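Local coordinates for protein putative polyprenyl synthetase (Streptomyces coelicolor, PDB 3NF2) that probably joins isoprenoid diphosphates into longer polyprenyl chains, as a metal-dependent prenyltransferase of the FPP/GGPP synthase family, at residues Leu64-Val68 with Val328-Phe332; Leu226-Trp230 with Arg301-Ala305; His312-Ile316 with Thr333-Asp337. All coordinates share one frame; numbering follows the deposited sequence.

Contact 1 of 3, residues Leu64-Val68 with Val328-Phe332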
loop_
_atom_site.group_PDB
_atom_site.type_symbol
_atom_site.label_atom_id
_atom_site.label_comp_id
_atom_site.label_asym_id
_atom_site.label_seq_id
_atom_site.Cartn_x
_atom_site.Cartn_y
_atom_site.Cartn_z
ATOM N N LEU A 64 -25.326 7.987 1.773
ATOM C CA LEU A 64 -26.171 8.359 2.911
ATOM C C LEU A 64 -25.488 9.355 3.847
ATOM O O LEU A 64 -26.117 10.302 4.316
ATOM C CB LEU A 64 -26.570 7.121 3.718
ATOM C CG LEU A 64 -28.015 6.636 3.723
ATOM C CD1 LEU A 64 -28.319 5.787 2.505
ATOM C CD2 LEU A 64 -28.248 5.838 4.987
ATOM N N SER A 65 -24.201 9.127 4.105
ATOM C CA SER A 65 -23.409 9.963 5.002
ATOM C C SER A 65 -23.393 11.426 4.569
ATOM O O SER A 65 -23.416 12.316 5.409
ATOM C CB SER A 65 -21.977 9.434 5.093
ATOM O OG SER A 65 -21.250 10.094 6.118
ATOM N N ALA A 66 -23.363 11.656 3.257
ATOM C CA ALA A 66 -23.368 13.003 2.694
ATOM C C ALA A 66 -24.680 13.744 2.966
ATOM O O ALA A 66 -24.673 14.947 3.261
ATOM C CB ALA A 66 -23.061 12.952 1.197
ATOM N N GLU A 67 -25.790 13.011 2.901
ATOM C CA GLU A 67 -27.133 13.564 3.148
ATOM C C GLU A 67 -27.374 14.106 4.557
ATOM O O GLU A 67 -28.268 14.926 4.749
ATOM C CB GLU A 67 -28.196 12.520 2.834
ATOM C CG GLU A 67 -28.252 12.134 1.380
ATOM C CD GLU A 67 -29.219 11.013 1.130
ATOM O OE1 GLU A 67 -30.218 11.244 0.422
ATOM O OE2 GLU A 67 -28.991 9.903 1.648
ATOM N N VAL A 68 -26.584 13.633 5.524
ATOM C CA VAL A 68 -26.599 14.107 6.917
ATOM C C VAL A 68 -26.414 15.632 7.020
ATOM O O VAL A 68 -27.079 16.296 7.825
ATOM C CB VAL A 68 -25.526 13.346 7.769
ATOM C CG1 VAL A 68 -25.300 13.973 9.154
ATOM C CG2 VAL A 68 -25.918 11.889 7.919
ATOM N N VAL A 328 -32.991 10.780 6.854
ATOM C CA VAL A 328 -31.651 10.206 6.735
ATOM C C VAL A 328 -31.404 9.228 7.886
ATOM O O VAL A 328 -30.953 8.105 7.662
ATOM C CB VAL A 328 -30.561 11.312 6.693
ATOM C CG1 VAL A 328 -29.186 10.718 6.462
ATOM C CG2 VAL A 328 -30.874 12.332 5.600
ATOM N N ARG A 329 -31.725 9.672 9.103
ATOM C CA ARG A 329 -31.646 8.824 10.292
ATOM C C ARG A 329 -32.425 7.522 10.115
ATOM O O ARG A 329 -31.924 6.454 10.468
ATOM C CB ARG A 329 -32.131 9.579 11.533
ATOM C CG ARG A 329 -31.771 8.897 12.848
ATOM C CD ARG A 329 -32.358 9.628 14.044
ATOM N NE ARG A 329 -31.607 10.833 14.381
ATOM C CZ ARG A 329 -31.809 12.019 13.819
ATOM N NH1 ARG A 329 -32.736 12.160 12.884
ATOM N NH2 ARG A 329 -31.081 13.065 14.190
ATOM N N ASP A 330 -33.633 7.614 9.556
ATOM C CA ASP A 330 -34.464 6.444 9.252
ATOM C C ASP A 330 -33.769 5.487 8.285
ATOM O O ASP A 330 -33.862 4.263 8.428
ATOM C CB ASP A 330 -35.815 6.876 8.660
ATOM C CG ASP A 330 -36.891 7.121 9.725
ATOM O OD1 ASP A 330 -38.086 6.919 9.409
ATOM O OD2 ASP A 330 -36.552 7.507 10.871
ATOM N N ARG A 331 -33.074 6.057 7.303
ATOM C CA ARG A 331 -32.351 5.270 6.313
ATOM C C ARG A 331 -31.138 4.562 6.934
ATOM O O ARG A 331 -30.880 3.390 6.643
ATOM C CB ARG A 331 -31.962 6.144 5.115
ATOM C CG ARG A 331 -33.078 6.292 4.084
ATOM C CD ARG A 331 -32.771 7.363 3.046
ATOM N NE ARG A 331 -33.524 7.144 1.809
ATOM C CZ ARG A 331 -33.432 7.904 0.718
ATOM N NH1 ARG A 331 -34.157 7.609 -0.356
ATOM N NH2 ARG A 331 -32.623 8.958 0.696
ATOM N N PHE A 332 -30.430 5.264 7.818
ATOM C CA PHE A 332 -29.303 4.692 8.557
ATOM C C PHE A 332 -29.742 3.568 9.501
ATOM O O PHE A 332 -29.039 2.565 9.660
ATOM C CB PHE A 332 -28.615 5.782 9.368
ATOM C CG PHE A 332 -27.494 6.472 8.652
ATOM C CD1 PHE A 332 -27.684 7.711 8.065
ATOM C CD2 PHE A 332 -26.230 5.895 8.594
ATOM C CE1 PHE A 332 -26.636 8.353 7.418
ATOM C CE2 PHE A 332 -25.175 6.534 7.955
ATOM C CZ PHE A 332 -25.377 7.762 7.365
#

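Contact 2 of 3, residues Leu226-Trp230 with Arg301-Ala305. With SO4 (sulfate ion), chain F.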
loop_
_atom_site.group_PDB
_atom_site.type_symbol
_atom_site.label_atom_id
_atom_site.label_comp_id
_atom_site.label_asym_id
_atom_site.label_seq_id
_atom_site.Cartn_x
_atom_site.Cartn_y
_atom_site.Cartn_z
ATOM N N LEU A 226 -21.744 -16.052 12.544
ATOM C CA LEU A 226 -22.834 -17.021 12.727
ATOM C C LEU A 226 -23.172 -17.717 11.422
ATOM O O LEU A 226 -23.372 -18.931 11.405
ATOM C CB LEU A 226 -24.083 -16.370 13.319
ATOM C CG LEU A 226 -24.032 -15.898 14.777
ATOM C CD1 LEU A 226 -25.204 -14.977 15.058
ATOM C CD2 LEU A 226 -24.001 -17.072 15.770
ATOM N N LEU A 227 -23.201 -16.954 10.326
ATOM C CA LEU A 227 -23.500 -17.514 9.008
ATOM C C LEU A 227 -22.352 -18.345 8.447
ATOM O O LEU A 227 -22.584 -19.260 7.660
ATOM C CB LEU A 227 -23.866 -16.417 7.997
ATOM C CG LEU A 227 -25.018 -15.414 8.204
ATOM C CD1 LEU A 227 -25.213 -14.566 6.933
ATOM C CD2 LEU A 227 -26.350 -16.058 8.637
ATOM N N GLY A 228 -21.114 -18.018 8.822
ATOM C CA GLY A 228 -19.957 -18.816 8.392
ATOM C C GLY A 228 -19.996 -20.256 8.903
ATOM O O GLY A 228 -19.523 -21.175 8.238
ATOM N N ILE A 229 -20.566 -20.457 10.086
ATOM C CA ILE A 229 -20.784 -21.813 10.588
ATOM C C ILE A 229 -22.181 -22.370 10.260
ATOM O O ILE A 229 -22.296 -23.354 9.547
ATOM C CB ILE A 229 -20.495 -21.934 12.097
ATOM C CG1 ILE A 229 -19.087 -21.403 12.419
ATOM C CG2 ILE A 229 -20.669 -23.397 12.553
ATOM C CD1 ILE A 229 -18.859 -21.096 13.892
ATOM N N TRP A 230 -23.241 -21.737 10.755
ATOM C CA TRP A 230 -24.584 -22.339 10.634
ATOM C C TRP A 230 -25.416 -21.967 9.411
ATOM O O TRP A 230 -26.589 -22.331 9.335
ATOM C CB TRP A 230 -25.393 -22.094 11.899
ATOM C CG TRP A 230 -24.826 -22.824 13.054
ATOM C CD1 TRP A 230 -25.015 -24.142 13.364
ATOM C CD2 TRP A 230 -23.958 -22.290 14.058
ATOM N NE1 TRP A 230 -24.323 -24.458 14.512
ATOM C CE2 TRP A 230 -23.666 -23.341 14.958
ATOM C CE3 TRP A 230 -23.400 -21.022 14.287
ATOM C CZ2 TRP A 230 -22.842 -23.168 16.070
ATOM C CZ3 TRP A 230 -22.578 -20.850 15.396
ATOM C CH2 TRP A 230 -22.302 -21.922 16.271
ATOM N N ARG A 301 -22.618 -19.901 20.119
ATOM C CA ARG A 301 -23.597 -19.340 19.191
ATOM C C ARG A 301 -24.442 -18.253 19.842
ATOM O O ARG A 301 -24.548 -17.137 19.319
ATOM C CB ARG A 301 -24.515 -20.441 18.685
ATOM C CG ARG A 301 -25.515 -19.986 17.661
ATOM C CD ARG A 301 -26.319 -21.158 17.192
ATOM N NE ARG A 301 -26.980 -20.895 15.925
ATOM C CZ ARG A 301 -27.654 -21.811 15.244
ATOM N NH1 ARG A 301 -27.741 -23.044 15.718
ATOM N NH2 ARG A 301 -28.216 -21.503 14.084
ATOM N N GLU A 302 -25.025 -18.598 20.988
ATOM C CA GLU A 302 -25.851 -17.687 21.762
ATOM C C GLU A 302 -25.110 -16.409 22.113
ATOM O O GLU A 302 -25.637 -15.313 21.896
ATOM C CB GLU A 302 -26.354 -18.372 23.042
ATOM C CG GLU A 302 -27.279 -17.508 23.902
ATOM C CD GLU A 302 -28.569 -17.097 23.183
ATOM O OE1 GLU A 302 -29.122 -17.907 22.407
ATOM O OE2 GLU A 302 -29.035 -15.958 23.401
ATOM N N TRP A 303 -23.887 -16.550 22.635
ATOM C CA TRP A 303 -23.080 -15.394 22.998
ATOM C C TRP A 303 -22.862 -14.453 21.812
ATOM O O TRP A 303 -22.878 -13.229 21.980
ATOM C CB TRP A 303 -21.729 -15.800 23.590
ATOM C CG TRP A 303 -21.031 -14.632 24.216
ATOM C CD1 TRP A 303 -21.170 -14.190 25.494
ATOM C CD2 TRP A 303 -20.116 -13.730 23.573
ATOM N NE1 TRP A 303 -20.376 -13.075 25.706
ATOM C CE2 TRP A 303 -19.729 -12.769 24.538
ATOM C CE3 TRP A 303 -19.587 -13.640 22.274
ATOM C CZ2 TRP A 303 -18.829 -11.742 24.251
ATOM C CZ3 TRP A 303 -18.703 -12.614 21.985
ATOM C CH2 TRP A 303 -18.328 -11.681 22.976
ATOM N N THR A 304 -22.675 -15.026 20.627
ATOM C CA THR A 304 -22.393 -14.234 19.430
ATOM C C THR A 304 -23.661 -13.539 18.885
ATOM O O THR A 304 -23.584 -12.414 18.371
ATOM C CB THR A 304 -21.690 -15.075 18.344
ATOM O OG1 THR A 304 -20.573 -15.758 18.927
ATOM C CG2 THR A 304 -21.201 -14.190 17.187
ATOM N N ALA A 305 -24.815 -14.191 19.016
ATOM C CA ALA A 305 -26.102 -13.553 18.671
ATOM C C ALA A 305 -26.407 -12.392 19.611
ATOM O O ALA A 305 -26.860 -11.340 19.166
ATOM C CB ALA A 305 -27.249 -14.564 18.664
HETATM S S SO4 F . -29.954 -24.575 12.936
HETATM O O1 SO4 F . -29.770 -23.156 12.647
HETATM O O2 SO4 F . -29.447 -25.374 11.822
HETATM O O3 SO4 F . -29.222 -24.925 14.149
HETATM O O4 SO4 F . -31.378 -24.843 13.129
#

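Contact 3 of 3, residues His312-Ile316 with Thr333-Asp337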
loop_
_atom_site.group_PDB
_atom_site.type_symbol
_atom_site.label_atom_id
_atom_site.label_comp_id
_atom_site.label_asym_id
_atom_site.label_seq_id
_atom_site.Cartn_x
_atom_site.Cartn_y
_atom_site.Cartn_z
ATOM N N HIS A 312 -25.570 -3.772 17.479
ATOM C CA HIS A 312 -26.674 -3.126 16.774
ATOM C C HIS A 312 -27.224 -1.950 17.590
ATOM O O HIS A 312 -27.345 -0.837 17.083
ATOM C CB HIS A 312 -27.770 -4.164 16.520
ATOM C CG HIS A 312 -28.966 -3.640 15.787
ATOM N ND1 HIS A 312 -29.971 -2.927 16.409
ATOM C CD2 HIS A 312 -29.343 -3.768 14.493
ATOM C CE1 HIS A 312 -30.903 -2.619 15.524
ATOM N NE2 HIS A 312 -30.543 -3.114 14.353
ATOM N N THR A 313 -27.525 -2.222 18.856
ATOM C CA THR A 313 -28.085 -1.257 19.788
ATOM C C THR A 313 -27.137 -0.087 20.033
ATOM O O THR A 313 -27.563 1.058 19.973
ATOM C CB THR A 313 -28.485 -1.963 21.114
ATOM O OG1 THR A 313 -29.567 -2.867 20.850
ATOM C CG2 THR A 313 -28.887 -0.969 22.209
ATOM N N ILE A 314 -25.860 -0.371 20.288
ATOM C CA ILE A 314 -24.849 0.690 20.477
ATOM C C ILE A 314 -24.700 1.578 19.230
ATOM O O ILE A 314 -24.537 2.808 19.342
ATOM C CB ILE A 314 -23.477 0.112 20.907
ATOM C CG1 ILE A 314 -23.642 -0.705 22.194
ATOM C CG2 ILE A 314 -22.426 1.234 21.121
ATOM C CD1 ILE A 314 -22.577 -1.770 22.407
ATOM N N ALA A 315 -24.784 0.953 18.053
ATOM C CA ALA A 315 -24.746 1.677 16.778
ATOM C C ALA A 315 -25.947 2.620 16.630
ATOM O O ALA A 315 -25.773 3.826 16.476
ATOM C CB ALA A 315 -24.681 0.704 15.604
ATOM N N ILE A 316 -27.150 2.054 16.707
ATOM C CA ILE A 316 -28.409 2.786 16.540
ATOM C C ILE A 316 -28.611 3.854 17.616
ATOM O O ILE A 316 -29.147 4.930 17.343
ATOM C CB ILE A 316 -29.608 1.799 16.402
ATOM C CG1 ILE A 316 -29.769 1.416 14.924
ATOM C CG2 ILE A 316 -30.904 2.368 17.001
ATOM C CD1 ILE A 316 -31.084 0.730 14.565
ATOM N N THR A 333 -30.903 3.759 10.123
ATOM C CA THR A 333 -31.529 2.769 11.000
ATOM C C THR A 333 -31.905 1.479 10.256
ATOM O O THR A 333 -31.725 0.387 10.785
ATOM C CB THR A 333 -32.752 3.400 11.726
ATOM O OG1 THR A 333 -32.288 4.341 12.712
ATOM C CG2 THR A 333 -33.653 2.343 12.398
ATOM N N ALA A 334 -32.381 1.604 9.022
ATOM C CA ALA A 334 -32.829 0.447 8.249
ATOM C C ALA A 334 -31.690 -0.417 7.713
ATOM O O ALA A 334 -31.857 -1.630 7.542
ATOM C CB ALA A 334 -33.744 0.884 7.112
ATOM N N LEU A 335 -30.545 0.204 7.429
ATOM C CA LEU A 335 -29.346 -0.535 7.027
ATOM C C LEU A 335 -28.851 -1.394 8.180
ATOM O O LEU A 335 -28.480 -2.556 7.987
ATOM C CB LEU A 335 -28.241 0.416 6.566
ATOM C CG LEU A 335 -28.411 1.007 5.165
ATOM C CD1 LEU A 335 -27.494 2.189 4.981
ATOM C CD2 LEU A 335 -28.173 -0.031 4.069
ATOM N N ALA A 336 -28.889 -0.812 9.380
ATOM C CA ALA A 336 -28.516 -1.498 10.613
ATOM C C ALA A 336 -29.346 -2.756 10.874
ATOM O O ALA A 336 -28.816 -3.756 11.359
ATOM C CB ALA A 336 -28.582 -0.545 11.797
ATOM N N ASP A 337 -30.631 -2.717 10.533
ATOM C CA ASP A 337 -31.475 -3.901 10.658
ATOM C C ASP A 337 -31.185 -4.920 9.558
ATOM O O ASP A 337 -31.268 -6.120 9.802
ATOM C CB ASP A 337 -32.964 -3.535 10.677
ATOM C CG ASP A 337 -33.297 -2.446 11.697
ATOM O OD1 ASP A 337 -32.437 -2.092 12.535
ATOM O OD2 ASP A 337 -34.436 -1.935 11.652
#

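Contact 1 of 3, residues Leu64-Val68 with Val328-Phe332
L64 lays its CD2 methyl on one face of the F332 ring: CD2 sits 3.8 Å from the ring centroid of F332 and 15° off the ring normal, a CH-pi contact displaced toward the rim. The same methyl reaches past the ring to the backbone of the partner helix, 3.6 Å from N of F332, and also touches CB of R331. A chi1 of -111°, off the usual staggered positions, lets CD2 of L64 reach the F332 face, and the two side chains run past each other in opposite directions. The other apolar contacts come from the valines. CG2 of V68 touches both V328 CG1, at 3.8 Å, and F332 CE1, at 3.6 Å, while the second methyl of V328, CG2, rests against CB of E67.

These pieces join the last part of helix 57-67 to the early turns of helix 326-339, two members of the all-helical isoprenoid synthase fold that lie some 260 residues apart in sequence. Helix 5-25 adds to the packing, with L8 touching both L64 and R331. F332 also meets the ring of Y212, nearly perpendicular.

The polar contact is a salt bridge. OE1 of E67 comes to the edge of the R331 guanidinium, 3.3 Å from NH2, with the carboxylate and guanidinium planes 35° apart. The extended R331 chain carries its charge across to E67 at about a right angle. That same E67 oxygen also bridges to R11, so two arginines share one carboxylate. S65 turns its OG elsewhere, to the backbone of S192 and A196.

Contact 2 of 3, residues Leu226-Trp230 with Arg301-Ala305
R301 lies flat on W230, guanidinium over indole, with the planes only 5° apart and their centres 3.9 Å from each other. The overlap runs along the whole side chain: CZ of R301 stands over the five-membered ring of W230, a cation-pi contact, while the CD methylene of R301 is 3.9 Å from the centroid of the six-membered ring of W230 and almost directly above it, a CH-pi contact. Farther back, CB of R301 touches CH2 of W230 at 3.6 Å. An R301 chain stretched out from CG to NE, with CG anti to the backbone N (chi1 -177°), lets aliphatic part and charged head cover the indole together.

L226, one turn earlier than W230, fills in beside this stack. Its CD2 packs 3.8 Å from CG of R301 and also meets CB of T304, and its CD1 comes to 4.2 Å from CB of A305. Further out, the opposite face of the W230 ring is backed by CG2 of I229, and A292 and I295 of helix 285-297 also touch the indole. The two segments run roughly antiparallel at 151°, their axes 11.5 Å apart. Directly ahead of L226, helix 203-230 carries the aspartates of the second aspartate-rich region, which in this family probably binds magnesium and diphosphate.

At its edge the guanidinium holds a sulfate ion, probably from the crystallisation liquor, in two nearly straight bonds: NH1 of R301 to O3 of the sulfate at 2.9 Å and NH2 of R301 to O1 at 2.7 Å. The indole takes the face, while the sulfate and the salt-bridged E296 share NH1, which would probably favour a charged arginine and restrain its rotation.

Contact 3 of 3, residues His312-Ile316 with Thr333-Asp337
The H312 imidazole meets helix 326-339 with its edge: D337 OD1 and the A336 carbonyl oxygen both lie there, near the ring plane. NE2 of H312 donates to OD1 of D337 at 2.8 Å, bent to 147° at the hydrogen. OD1 takes this bond on its anti side, 26° out of the carboxylate plane, and the ring and carboxylate planes are moderately tilted against each other. Next to NE2, the CD2 carbon of H312 closes to 3.2 Å from the carbonyl O of A336. The first torsion of H312, which sets CG opposite the backbone N, carries the ring toward helix 326-339. Replacing H312 by an alanine would probably leave the D337 carboxylate without this donor and open a gap beside A336.

One turn on, I316 supplies the apolar half. Its CG1 packs 3.9 Å from CB of A336, and its CD1 touches CG2 of T333 at 3.7 Å. The T333 hydroxyl is bonded back to the R329 carbonyl within its own helix.

The segments form part of an antiparallel helical hairpin near the C-terminus, at 170° with axes 10.4 Å apart, H312 level with A336 and I316 with T333. Helix 203-230 packs against both arms, its Y212 and H215 against A315 and its L216 against A336, while L335 turns to L61 and L64 of helix 57-67.

Contacts 1 and 3 adjoin along helix 326-339, their centres 12 Å apart, and touch directly where CD2 of L64 meets CD1 of L335 at 3.7 Å. That helix thus packs on helix 57-67 through contact 1 and on helix 300-319 through contact 3. Contact 2 uses helix 300-319 as well, nearer its start; its centre is 18 Å from that of contact 3 and 29 Å from that of contact 1, with no touch to either. It is the contact nearest in sequence to the presumed metal and diphosphate site, following directly on the second aspartate-rich region. The sulfate, probably from the crystallisation liquor, belongs to contact 2 alone.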